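Local structure of GH26C (Muricauda sp. MAR_2010_75, 6Q78) at residues A[87-92]-A[150-155]; A[110-115]-A[369-374]; A[267-272]-A[284-289]; A[318-323]-A[329-334]. The protein is a family 26 glycoside hydrolase, probably an endo-beta-1,4-mannanase that cleaves the backbone of mannans within the chain. One frame throughout, in Å; residues are numbered along the deposited sequence.

Interaction 1: residues A[87-92]-A[150-155]; sequences DAFSSF and MGLVNV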
loop_
_atom_site.group_PDB
_atom_site.type_symbol
_atom_site.label_atom_id
_atom_site.label_comp_id
_atom_site.label_asym_id
_atom_site.label_seq_id
_atom_site.Cartn_x
_atom_site.Cartn_y
_atom_site.Cartn_z
ATOM N N ASP A 87 3.279 9.345 -1.865
ATOM C CA ASP A 87 3.262 10.755 -2.281
ATOM C C ASP A 87 4.591 11.219 -2.865
ATOM O O ASP A 87 5.033 12.358 -2.663
ATOM C CB ASP A 87 2.782 11.661 -1.140
ATOM C CG ASP A 87 1.338 11.389 -0.762
ATOM O OD1 ASP A 87 0.551 10.989 -1.617
ATOM O OD2 ASP A 87 0.981 11.575 0.418
ATOM N N ALA A 88 5.237 10.333 -3.617
ATOM C CA ALA A 88 6.584 10.650 -4.107
ATOM C C ALA A 88 6.594 11.890 -5.007
ATOM O O ALA A 88 7.632 12.557 -5.107
ATOM C CB ALA A 88 7.153 9.452 -4.860
ATOM N N PHE A 89 5.493 12.190 -5.707
ATOM C CA PHE A 89 5.459 13.330 -6.629
ATOM C C PHE A 89 4.869 14.612 -6.029
ATOM O O PHE A 89 4.853 15.639 -6.729
ATOM C CB PHE A 89 4.721 12.947 -7.919
ATOM C CG PHE A 89 5.328 11.764 -8.661
ATOM C CD1 PHE A 89 6.691 11.663 -8.866
ATOM C CD2 PHE A 89 4.506 10.779 -9.172
ATOM C CE1 PHE A 89 7.240 10.578 -9.539
ATOM C CE2 PHE A 89 5.046 9.680 -9.852
ATOM C CZ PHE A 89 6.427 9.589 -10.030
ATOM N N SER A 90 4.468 14.594 -4.752
ATOM C CA SER A 90 3.809 15.747 -4.135
ATOM C C SER A 90 4.281 16.075 -2.718
ATOM O O SER A 90 3.876 17.122 -2.176
ATOM C CB SER A 90 2.294 15.489 -4.082
ATOM O OG SER A 90 1.996 14.266 -3.379
ATOM N N SER A 91 5.097 15.226 -2.083
ATOM C CA SER A 91 5.575 15.463 -0.724
ATOM C C SER A 91 7.082 15.284 -0.712
ATOM O O SER A 91 7.591 14.250 -1.160
ATOM C CB SER A 91 4.905 14.509 0.273
ATOM O OG SER A 91 5.088 14.982 1.620
ATOM N N PHE A 92 7.795 16.321 -0.265
ATOM C CA PHE A 92 9.236 16.370 -0.386
ATOM C C PHE A 92 9.850 16.822 0.923
ATOM O O PHE A 92 9.289 17.678 1.616
ATOM C CB PHE A 92 9.652 17.371 -1.480
ATOM C CG PHE A 92 8.857 17.244 -2.762
ATOM C CD1 PHE A 92 7.692 17.977 -2.945
ATOM C CD2 PHE A 92 9.281 16.391 -3.766
ATOM C CE1 PHE A 92 6.963 17.865 -4.132
ATOM C CE2 PHE A 92 8.572 16.281 -4.957
ATOM C CZ PHE A 92 7.412 17.011 -5.138
ATOM N N MET A 150 4.380 6.369 -16.911
ATOM C CA MET A 150 5.794 6.018 -16.799
ATOM C C MET A 150 6.002 4.542 -16.468
ATOM O O MET A 150 7.165 4.077 -16.440
ATOM C CB MET A 150 6.464 6.913 -15.735
ATOM C CG MET A 150 6.449 8.371 -16.171
ATOM S SD MET A 150 7.470 9.437 -15.120
ATOM C CE MET A 150 6.719 9.131 -13.557
ATOM N N GLY A 151 4.909 3.805 -16.239
ATOM C CA GLY A 151 4.968 2.387 -15.946
ATOM C C GLY A 151 5.008 2.014 -14.483
ATOM O O GLY A 151 5.128 0.821 -14.169
ATOM N N LEU A 152 4.966 2.985 -13.583
ATOM C CA LEU A 152 4.999 2.684 -12.161
ATOM C C LEU A 152 3.738 1.957 -11.742
ATOM O O LEU A 152 2.700 2.026 -12.404
ATOM C CB LEU A 152 5.080 3.960 -11.324
ATOM C CG LEU A 152 6.436 4.669 -11.189
ATOM C CD1 LEU A 152 7.024 5.106 -12.510
ATOM C CD2 LEU A 152 6.286 5.838 -10.241
ATOM N N VAL A 153 3.841 1.263 -10.598
ATOM C CA VAL A 153 2.704 0.645 -9.918
ATOM C C VAL A 153 2.095 1.679 -8.977
ATOM O O VAL A 153 2.808 2.435 -8.330
ATOM C CB VAL A 153 3.204 -0.580 -9.144
ATOM C CG1 VAL A 153 2.113 -1.219 -8.315
ATOM C CG2 VAL A 153 3.834 -1.607 -10.090
ATOM N N ASN A 154 0.762 1.684 -8.857
ATOM C CA ASN A 154 0.037 2.585 -7.947
ATOM C C ASN A 154 -0.661 1.788 -6.854
ATOM O O ASN A 154 -1.399 0.846 -7.149
ATOM C CB ASN A 154 -1.030 3.395 -8.704
ATOM C CG ASN A 154 -0.451 4.523 -9.522
ATOM O OD1 ASN A 154 -0.081 5.576 -8.978
ATOM N ND2 ASN A 154 -0.369 4.331 -10.828
ATOM N N VAL A 155 -0.457 2.194 -5.603
ATOM C CA VAL A 155 -1.117 1.603 -4.442
ATOM C C VAL A 155 -1.869 2.714 -3.713
ATOM O O VAL A 155 -1.314 3.800 -3.508
ATOM C CB VAL A 155 -0.094 0.923 -3.512
ATOM C CG1 VAL A 155 -0.841 0.182 -2.386
ATOM C CG2 VAL A 155 0.799 -0.015 -4.281
#
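The ring of Phe89 overlaps the ends of two apolar side chains, Met150 and Leu152, which reach it from the opposite direction. Its far corner does the touching: Phe89 CZ lies 3.6 Å from Met150 CE and 3.8 Å from Leu152 CD2, and both methyl groups approach obliquely. With CG of Phe89 anti to its own carbonyl carbon (chi1 -58°), the ring extends from the loop toward the C-terminal end of helix 132-150 and the turn after it. Met150 is extended as far as its sulfur and then bends at chi3 (-58°), which turns the terminal methyl toward the ring. A long, unbranched thioether suits this position, since it can reach from the end of the helix and bend its methyl onto the ring; Met150 itself is exposed, while Phe89 and Leu152 are buried. Gly151 makes the turn between the two residues: it closes the helix in a Schellman motif with positive phi, a backbone shape to which glycine is suited. On the other side, Asp87 O accepts bonds from Ser91 N at 2.9 Å and Ser90 N at 3.1 Å, tightening the loop from which Phe89 projects. Arg146 of helix 132-150 adds a cation-pi interaction with the same ring. Through Phe89, a loop following one barrel strand thus packs against the residues on either side of a helix-to-strand turn, in keeping with the beta/alpha-barrel architecture of the TIM-barrel clan.

Interaction 2: residues A[110-115]-A[369-374]; sequences PGLLGS and FTMFWY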
loop_
_atom_site.group_PDB
_atom_site.type_symbol
_atom_site.label_atom_id
_atom_site.label_comp_id
_atom_site.label_asym_id
_atom_site.label_seq_id
_atom_site.Cartn_x
_atom_site.Cartn_y
_atom_site.Cartn_z
ATOM N N PRO A 110 10.972 6.497 -8.217
ATOM C CA PRO A 110 10.610 5.215 -7.604
ATOM C C PRO A 110 9.887 4.326 -8.620
ATOM O O PRO A 110 9.371 4.812 -9.637
ATOM C CB PRO A 110 9.694 5.626 -6.434
ATOM C CG PRO A 110 9.102 6.950 -6.907
ATOM C CD PRO A 110 10.195 7.634 -7.678
ATOM N N GLY A 111 9.818 3.005 -8.314
ATOM C CA GLY A 111 9.036 2.141 -9.198
ATOM C C GLY A 111 7.572 2.039 -8.852
ATOM O O GLY A 111 6.793 1.405 -9.568
ATOM N N LEU A 112 7.175 2.660 -7.745
ATOM C CA LEU A 112 5.818 2.563 -7.223
ATOM C C LEU A 112 5.464 3.865 -6.517
ATOM O O LEU A 112 6.311 4.479 -5.858
ATOM C CB LEU A 112 5.696 1.349 -6.283
ATOM C CG LEU A 112 4.428 1.137 -5.467
ATOM C CD1 LEU A 112 4.302 -0.363 -5.216
ATOM C CD2 LEU A 112 4.498 1.863 -4.191
ATOM N N LEU A 113 4.220 4.286 -6.693
ATOM C CA LEU A 113 3.682 5.477 -6.049
ATOM C C LEU A 113 2.550 5.082 -5.108
ATOM O O LEU A 113 1.630 4.371 -5.520
ATOM C CB LEU A 113 3.121 6.422 -7.103
ATOM C CG LEU A 113 2.390 7.667 -6.555
ATOM C CD1 LEU A 113 3.399 8.522 -5.767
ATOM C CD2 LEU A 113 1.714 8.454 -7.655
ATOM N N GLY A 114 2.618 5.551 -3.866
ATOM C CA GLY A 114 1.531 5.378 -2.900
ATOM C C GLY A 114 0.697 6.644 -2.845
ATOM O O GLY A 114 1.226 7.755 -2.814
ATOM N N SER A 115 -0.624 6.457 -2.855
ATOM C CA SER A 115 -1.585 7.559 -2.673
ATOM C C SER A 115 -2.637 7.148 -1.649
ATOM O O SER A 115 -2.632 6.022 -1.136
ATOM C CB SER A 115 -2.309 7.832 -4.003
ATOM O OG SER A 115 -1.317 8.310 -4.947
ATOM N N PHE A 369 6.846 -5.963 -3.811
ATOM C CA PHE A 369 7.177 -4.554 -3.645
ATOM C C PHE A 369 7.293 -4.200 -2.181
ATOM O O PHE A 369 6.771 -4.899 -1.306
ATOM C CB PHE A 369 6.171 -3.630 -4.353
ATOM C CG PHE A 369 4.798 -3.635 -3.756
ATOM C CD1 PHE A 369 3.852 -4.514 -4.199
ATOM C CD2 PHE A 369 4.452 -2.724 -2.775
ATOM C CE1 PHE A 369 2.531 -4.490 -3.657
ATOM C CE2 PHE A 369 3.136 -2.669 -2.254
ATOM C CZ PHE A 369 2.195 -3.555 -2.707
ATOM N N THR A 370 8.015 -3.107 -1.924
ATOM C CA THR A 370 7.968 -2.458 -0.630
ATOM C C THR A 370 7.813 -0.967 -0.848
ATOM O O THR A 370 8.152 -0.448 -1.909
ATOM C CB THR A 370 9.151 -2.836 0.245
ATOM O OG1 THR A 370 8.923 -2.311 1.570
ATOM C CG2 THR A 370 10.419 -2.260 -0.320
ATOM N N MET A 371 7.275 -0.278 0.148
ATOM C CA MET A 371 7.028 1.159 0.025
ATOM C C MET A 371 7.397 1.898 1.302
ATOM O O MET A 371 6.992 1.505 2.400
ATOM C CB MET A 371 5.553 1.417 -0.299
ATOM C CG MET A 371 5.248 2.881 -0.740
ATOM S SD MET A 371 3.483 3.228 -0.688
ATOM C CE MET A 371 3.175 3.353 1.087
ATOM N N PHE A 372 8.142 2.985 1.135
ATOM C CA PHE A 372 8.438 3.915 2.209
ATOM C C PHE A 372 7.280 4.890 2.391
ATOM O O PHE A 372 6.566 5.234 1.431
ATOM C CB PHE A 372 9.679 4.715 1.806
ATOM C CG PHE A 372 10.940 3.888 1.786
ATOM C CD1 PHE A 372 11.546 3.515 2.974
ATOM C CD2 PHE A 372 11.521 3.473 0.581
ATOM C CE1 PHE A 372 12.707 2.734 2.976
ATOM C CE2 PHE A 372 12.699 2.712 0.599
ATOM C CZ PHE A 372 13.281 2.346 1.794
ATOM N N TRP A 373 7.086 5.340 3.637
ATOM C CA TRP A 373 6.156 6.435 3.854
ATOM C C TRP A 373 6.728 7.727 3.265
ATOM O O TRP A 373 7.848 7.758 2.757
ATOM C CB TRP A 373 5.766 6.548 5.337
ATOM C CG TRP A 373 4.462 7.242 5.535
ATOM C CD1 TRP A 373 4.248 8.388 6.252
ATOM C CD2 TRP A 373 3.174 6.851 5.009
ATOM N NE1 TRP A 373 2.923 8.750 6.191
ATOM C CE2 TRP A 373 2.238 7.824 5.446
ATOM C CE3 TRP A 373 2.726 5.774 4.229
ATOM C CZ2 TRP A 373 0.878 7.766 5.112
ATOM C CZ3 TRP A 373 1.368 5.719 3.892
ATOM C CH2 TRP A 373 0.467 6.716 4.334
ATOM N N TYR A 374 5.950 8.804 3.308
ATOM C CA TYR A 374 6.380 10.036 2.654
ATOM C C TYR A 374 7.489 10.752 3.434
ATOM O O TYR A 374 7.651 10.594 4.656
ATOM C CB TYR A 374 5.221 10.985 2.325
ATOM C CG TYR A 374 4.220 11.324 3.406
ATOM C CD1 TYR A 374 4.590 11.997 4.566
ATOM C CD2 TYR A 374 2.875 11.006 3.231
ATOM C CE1 TYR A 374 3.623 12.351 5.536
ATOM C CE2 TYR A 374 1.926 11.354 4.179
ATOM C CZ TYR A 374 2.303 12.014 5.303
ATOM O OH TYR A 374 1.339 12.352 6.255
#
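Leu112 holds CG anti to its backbone N (chi1 172°), whereas Phe369 places CG between N and the carbonyl carbon (chi1 67°); these choices bring a leucine methyl against the phenyl ring. The meeting takes place inside the barrel of the TIM-barrel fold. Strands 112-115 and 369-372 do not pair with each other; strand 81-86 lies between them in the sheet, and the curl of that sheet turns their side chains together. The short strand axes come within 8.0 Å and cross at -54°, so contact is made through side chains across the interior. The two branches of Leu112 have different partners, an advantage of a forked residue at this point. Leu112 CD1 approaches Phe369 CD2 obliquely at 3.4 Å, a tight fit, and is 3.6 Å from Phe369 CG. Leu112 CD2 rests 3.7 Å from Met371 CG, the two side chains crossing at about a right angle. Ile82, Val153 and Val155 also pack on Leu112, apolar neighbours to which its hydrocarbon side chain is matched. The extended run of Met371 carries its sulfur past Leu112 to the next inward-facing position, Gly114, and only the terminal methyl is bent aside. The room that a side chain of Gly114 would need is taken by this sulfur, and glycine therefore fits: Met371 SD stands 3.7 Å from Gly114 CA.

Interaction 3: residues A[267-272]-A[284-289]; sequences FAFSPD and RYPGDD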
loop_
_atom_site.group_PDB
_atom_site.type_symbol
_atom_site.label_atom_id
_atom_site.label_comp_id
_atom_site.label_asym_id
_atom_site.label_seq_id
_atom_site.Cartn_x
_atom_site.Cartn_y
_atom_site.Cartn_z
ATOM N N PHE A 267 -6.653 -6.175 -4.547
ATOM C CA PHE A 267 -6.965 -5.945 -3.136
ATOM C C PHE A 267 -5.838 -6.434 -2.237
ATOM O O PHE A 267 -5.411 -7.594 -2.346
ATOM C CB PHE A 267 -8.274 -6.666 -2.764
ATOM C CG PHE A 267 -9.454 -6.154 -3.524
ATOM C CD1 PHE A 267 -10.173 -5.057 -3.060
ATOM C CD2 PHE A 267 -9.814 -6.724 -4.730
ATOM C CE1 PHE A 267 -11.256 -4.533 -3.790
ATOM C CE2 PHE A 267 -10.892 -6.226 -5.456
ATOM C CZ PHE A 267 -11.605 -5.133 -4.967
ATOM N N ALA A 268 -5.381 -5.559 -1.335
ATOM C CA ALA A 268 -4.242 -5.830 -0.458
ATOM C C ALA A 268 -4.669 -5.794 1.005
ATOM O O ALA A 268 -5.267 -4.823 1.458
ATOM C CB ALA A 268 -3.148 -4.767 -0.696
ATOM N N PHE A 269 -4.301 -6.842 1.740
ATOM C CA PHE A 269 -4.578 -7.028 3.158
ATOM C C PHE A 269 -3.277 -6.781 3.910
ATOM O O PHE A 269 -2.262 -7.419 3.603
ATOM C CB PHE A 269 -4.982 -8.507 3.338
ATOM C CG PHE A 269 -5.131 -8.980 4.773
ATOM C CD1 PHE A 269 -6.305 -8.711 5.489
ATOM C CD2 PHE A 269 -4.154 -9.781 5.361
ATOM C CE1 PHE A 269 -6.474 -9.198 6.799
ATOM C CE2 PHE A 269 -4.322 -10.266 6.673
ATOM C CZ PHE A 269 -5.474 -9.963 7.390
ATOM N N SER A 270 -3.290 -5.921 4.923
ATOM C CA SER A 270 -2.029 -5.627 5.618
ATOM C C SER A 270 -2.215 -5.240 7.071
ATOM O O SER A 270 -2.575 -4.093 7.386
ATOM C CB SER A 270 -1.196 -4.584 4.881
ATOM O OG SER A 270 -1.892 -3.361 4.899
ATOM N N PRO A 271 -1.913 -6.154 7.993
ATOM C CA PRO A 271 -1.754 -5.773 9.407
ATOM C C PRO A 271 -0.475 -4.966 9.561
ATOM O O PRO A 271 0.299 -4.791 8.600
ATOM C CB PRO A 271 -1.590 -7.119 10.124
ATOM C CG PRO A 271 -0.951 -8.028 9.041
ATOM C CD PRO A 271 -1.621 -7.576 7.730
ATOM N N ASP A 272 -0.247 -4.481 10.777
ATOM C CA ASP A 272 1.059 -3.971 11.168
ATOM C C ASP A 272 1.920 -5.185 11.498
ATOM O O ASP A 272 1.843 -6.173 10.768
ATOM C CB ASP A 272 0.898 -3.022 12.347
ATOM C CG ASP A 272 2.023 -2.026 12.460
ATOM O OD1 ASP A 272 3.007 -2.347 13.165
ATOM O OD2 ASP A 272 1.919 -0.913 11.889
ATOM N N ARG A 284 -7.632 -12.297 11.270
ATOM C CA ARG A 284 -8.721 -11.512 10.685
ATOM C C ARG A 284 -8.685 -11.514 9.161
ATOM O O ARG A 284 -9.246 -10.609 8.533
ATOM C CB ARG A 284 -8.711 -10.079 11.234
ATOM C CG ARG A 284 -9.003 -10.059 12.721
ATOM C CD ARG A 284 -8.975 -8.660 13.396
ATOM N NE ARG A 284 -9.346 -8.879 14.789
ATOM C CZ ARG A 284 -10.294 -8.242 15.460
ATOM N NH1 ARG A 284 -10.954 -7.239 14.898
ATOM N NH2 ARG A 284 -10.577 -8.619 16.709
ATOM N N TYR A 285 -8.013 -12.502 8.565
ATOM C CA TYR A 285 -7.936 -12.605 7.110
ATOM C C TYR A 285 -9.290 -13.010 6.544
ATOM O O TYR A 285 -9.931 -13.953 7.054
ATOM C CB TYR A 285 -6.873 -13.642 6.785
ATOM C CG TYR A 285 -6.643 -13.955 5.323
ATOM C CD1 TYR A 285 -5.955 -13.072 4.495
ATOM C CD2 TYR A 285 -7.091 -15.155 4.785
ATOM C CE1 TYR A 285 -5.732 -13.388 3.147
ATOM C CE2 TYR A 285 -6.882 -15.481 3.454
ATOM C CZ TYR A 285 -6.206 -14.587 2.643
ATOM O OH TYR A 285 -5.964 -14.916 1.311
ATOM N N PRO A 286 -9.795 -12.289 5.538
ATOM C CA PRO A 286 -11.151 -12.536 5.055
ATOM C C PRO A 286 -11.279 -13.654 4.042
ATOM O O PRO A 286 -12.403 -13.956 3.629
ATOM C CB PRO A 286 -11.540 -11.196 4.431
ATOM C CG PRO A 286 -10.237 -10.672 3.913
ATOM C CD PRO A 286 -9.239 -11.031 5.000
ATOM N N GLY A 287 -10.187 -14.301 3.648
ATOM C CA GLY A 287 -10.342 -15.410 2.735
ATOM C C GLY A 287 -9.622 -15.209 1.432
ATOM O O GLY A 287 -9.501 -14.084 0.954
ATOM N N ASP A 288 -9.195 -16.326 0.826
ATOM C CA ASP A 288 -8.447 -16.261 -0.426
ATOM C C ASP A 288 -9.273 -15.678 -1.567
ATOM O O ASP A 288 -8.701 -15.167 -2.530
ATOM C CB ASP A 288 -7.990 -17.670 -0.835
ATOM C CG ASP A 288 -6.907 -18.254 0.075
ATOM O OD1 ASP A 288 -6.252 -17.519 0.836
ATOM O OD2 ASP A 288 -6.705 -19.501 -0.001
ATOM N N ASP A 289 -10.604 -15.784 -1.510
ATOM C CA ASP A 289 -11.453 -15.166 -2.534
ATOM C C ASP A 289 -11.517 -13.642 -2.436
ATOM O O ASP A 289 -12.142 -13.005 -3.296
ATOM C CB ASP A 289 -12.887 -15.714 -2.439
ATOM C CG ASP A 289 -12.971 -17.176 -2.791
ATOM O OD1 ASP A 289 -13.980 -17.811 -2.434
ATOM O OD2 ASP A 289 -12.022 -17.684 -3.417
#
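Phe267 and Ala268 lead along the strand to Phe269, whose ring receives Tyr285 on one face. Phe267 is joined to Asp292 through its backbone N, and the small Ala268 fits between strands 220-223 and 293-298. At Phe269, CG is anti to the backbone N (chi1 172°), extending the ring toward the loop 284-289. The edge of Tyr285 meets this ring in a T-shaped stack, with centroids 5.3 Å apart and planes at 84°. Tyr285 CD1 stands over the rim of the phenyl face, 3.9 Å from Phe269 CD2. Around the rest of the ring, Phe269 CZ comes within 3.6 Å of Tyr285 CA, and Pro286 CD is 3.8 Å from Phe269 CD1. Proline fits here by offering a compact, apolar ring edge. The tyrosine hydroxyl fixes the far end of the stack: Tyr285 OH donates to Asp288 OD1 at 2.7 Å, and the carboxylate oxygen accepts with its anti lone pair; the same oxygen also forms a salt bridge with Arg327. Beyond Phe269 the chain leaves the strand: Ser270 OG bonds to Arg223, and Asp272 N to Asp229 OD1, tying the segment's end to strand 220-223 and to the loop that follows it. The loop 284-289 is seated against helix 242-259 through Pro286 on Trp249 and against strand 293-298 through Tyr285 on Met294, so that it packs over Phe269 at the end of strand 265-269.

Interaction 4: residues A[318-323]-A[329-334]; sequences KIVSDL and KIASLT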
loop_
_atom_site.group_PDB
_atom_site.type_symbol
_atom_site.label_atom_id
_atom_site.label_comp_id
_atom_site.label_asym_id
_atom_site.label_seq_id
_atom_site.Cartn_x
_atom_site.Cartn_y
_atom_site.Cartn_z
ATOM N N LYS A 318 8.791 -13.458 6.299
ATOM C CA LYS A 318 8.861 -14.811 5.758
ATOM C C LYS A 318 7.532 -15.525 5.919
ATOM O O LYS A 318 7.133 -16.326 5.051
ATOM C CB LYS A 318 9.999 -15.595 6.419
ATOM C CG LYS A 318 10.145 -17.028 5.888
ATOM C CD LYS A 318 10.604 -17.028 4.421
ATOM C CE LYS A 318 10.955 -18.471 3.976
ATOM N NZ LYS A 318 11.168 -18.552 2.500
ATOM N N ILE A 319 6.832 -15.261 7.031
ATOM C CA ILE A 319 5.490 -15.808 7.201
ATOM C C ILE A 319 4.588 -15.336 6.067
ATOM O O ILE A 319 3.839 -16.123 5.481
ATOM C CB ILE A 319 4.909 -15.370 8.555
ATOM C CG1 ILE A 319 5.598 -16.115 9.716
ATOM C CG2 ILE A 319 3.421 -15.573 8.578
ATOM C CD1 ILE A 319 5.239 -15.496 11.075
ATOM N N VAL A 320 4.556 -14.019 5.831
ATOM C CA VAL A 320 3.759 -13.480 4.732
ATOM C C VAL A 320 4.180 -14.114 3.417
ATOM O O VAL A 320 3.338 -14.509 2.599
ATOM C CB VAL A 320 3.879 -11.945 4.687
ATOM C CG1 VAL A 320 3.035 -11.315 3.533
ATOM C CG2 VAL A 320 3.475 -11.340 6.060
ATOM N N SER A 321 5.491 -14.152 3.168
ATOM C CA SER A 321 5.993 -14.690 1.902
ATOM C C SER A 321 5.625 -16.169 1.738
ATOM O O SER A 321 5.235 -16.602 0.642
ATOM C CB SER A 321 7.506 -14.475 1.842
ATOM O OG SER A 321 8.106 -15.123 0.734
ATOM N N ASP A 322 5.719 -16.951 2.817
ATOM C CA ASP A 322 5.336 -18.363 2.737
ATOM C C ASP A 322 3.853 -18.521 2.423
ATOM O O ASP A 322 3.467 -19.391 1.623
ATOM C CB ASP A 322 5.633 -19.101 4.048
ATOM C CG ASP A 322 7.100 -19.429 4.239
ATOM O OD1 ASP A 322 7.875 -19.376 3.250
ATOM O OD2 ASP A 322 7.466 -19.791 5.395
ATOM N N LEU A 323 3.000 -17.721 3.068
ATOM C CA LEU A 323 1.571 -17.836 2.802
ATOM C C LEU A 323 1.238 -17.409 1.382
ATOM O O LEU A 323 0.381 -18.018 0.727
ATOM C CB LEU A 323 0.789 -16.978 3.784
ATOM C CG LEU A 323 0.675 -17.534 5.186
ATOM C CD1 LEU A 323 0.060 -16.418 6.055
ATOM C CD2 LEU A 323 -0.186 -18.800 5.203
ATOM N N LYS A 329 -0.660 -15.781 -3.927
ATOM C CA LYS A 329 -0.831 -14.347 -3.710
ATOM C C LYS A 329 0.500 -13.652 -3.968
ATOM O O LYS A 329 1.534 -14.295 -4.164
ATOM C CB LYS A 329 -1.279 -14.045 -2.274
ATOM C CG LYS A 329 -2.554 -14.786 -1.814
ATOM C CD LYS A 329 -3.678 -14.552 -2.789
ATOM C CE LYS A 329 -4.975 -15.165 -2.266
ATOM N NZ LYS A 329 -6.018 -15.128 -3.329
ATOM N N ILE A 330 0.469 -12.318 -3.953
ATOM C CA ILE A 330 1.689 -11.512 -4.000
ATOM C C ILE A 330 1.975 -11.040 -2.577
ATOM O O ILE A 330 1.095 -10.448 -1.925
ATOM C CB ILE A 330 1.475 -10.291 -4.908
ATOM C CG1 ILE A 330 1.235 -10.757 -6.356
ATOM C CG2 ILE A 330 2.681 -9.336 -4.870
ATOM C CD1 ILE A 330 0.364 -9.746 -7.120
ATOM N N ALA A 331 3.200 -11.278 -2.089
ATOM C CA ALA A 331 3.553 -10.759 -0.768
ATOM C C ALA A 331 4.189 -9.370 -0.876
ATOM O O ALA A 331 4.752 -8.996 -1.917
ATOM C CB ALA A 331 4.501 -11.722 -0.044
ATOM N N SER A 332 4.100 -8.597 0.221
ATOM C CA SER A 332 4.664 -7.245 0.196
ATOM C C SER A 332 4.895 -6.730 1.599
ATOM O O SER A 332 4.138 -7.049 2.520
ATOM C CB SER A 332 3.745 -6.246 -0.551
ATOM O OG SER A 332 4.102 -4.880 -0.292
ATOM N N LEU A 333 5.968 -5.945 1.770
ATOM C CA LEU A 333 6.100 -5.080 2.946
ATOM C C LEU A 333 5.497 -3.748 2.511
ATOM O O LEU A 333 6.151 -2.893 1.899
ATOM C CB LEU A 333 7.570 -4.960 3.362
ATOM C CG LEU A 333 7.858 -4.052 4.575
ATOM C CD1 LEU A 333 7.157 -4.606 5.844
ATOM C CD2 LEU A 333 9.405 -3.999 4.794
ATOM N N THR A 334 4.214 -3.550 2.827
ATOM C CA THR A 334 3.446 -2.449 2.241
ATOM C C THR A 334 3.779 -1.059 2.823
ATOM O O THR A 334 3.493 -0.059 2.163
ATOM C CB THR A 334 1.925 -2.732 2.284
ATOM O OG1 THR A 334 1.563 -3.280 3.558
ATOM C CG2 THR A 334 1.547 -3.748 1.253
#
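Val320 and Ser321 pack on Ala331 where helix 306-327 runs back along strand 330-336, the second half of a beta-alpha-beta unit of the TIM-barrel fold. Helix and strand are nearly antiparallel, at 163° between the short segments, and their axes close to 7.5 Å. Such a tight approach relies on small residues: the CA atoms of Ser321 and Ala331 are 5.3 Å apart, and alanine presents a single methyl to the helix. Val320 keeps CG1 anti to its backbone N (chi1 -180°), which directs that branch at the strand; Val320 CG1 lies 3.9 Å from Ala331 CB. A beta-branched residue is well placed here, since one methyl can face the strand while the side chain also touches Phe275 and Tyr281. Ser321, with chi1 172°, sends its hydroxyl to Lys366 N, so a buried polar atom is satisfied while the backbone of the same residue remains close to the strand. Ser332 points its CB away from the helix and bonds through OG to Phe369 O on the adjacent strand. Lys329 starts toward the helix, folds at its first two torsions and then stretches out, so that its ammonium leads away from the helix to Val291 O and Asp288 O. One turn apart on the helix, Lys318 NZ and Asp322 OD1 form a rather long salt bridge at 3.5 Å, and the lysine also bonds to Asn363 O. At the centre of the contact, Ala331 CB sits 3.8 Å from Ser321 CA.

How the interactions relate
All four contacts reach the same curled parallel sheet, each through at least one of its strands. Interactions 1 and 2 adjoin, with centres 7 Å apart: Asp87 N bonds to Gly114 O at 2.8 Å, and Ser115 N to Val155 O at 2.8 Å. Interaction 2 continues into interaction 4 across neighbouring strands, where Thr370 OG1 bonds to Leu333 O at 2.9 Å. Interactions 3 and 4 meet where Asp288 O lies 2.8 Å from Lys329 NZ. Interactions 1 and 3 lie on opposite sides of the chain's centre, their own centres 24 Å apart. In family 26 enzymes the catalytic glutamates sit at the C-terminal ends of the fourth and seventh barrel strands, the seventh probably corresponding to strand 330-336 of interaction 4.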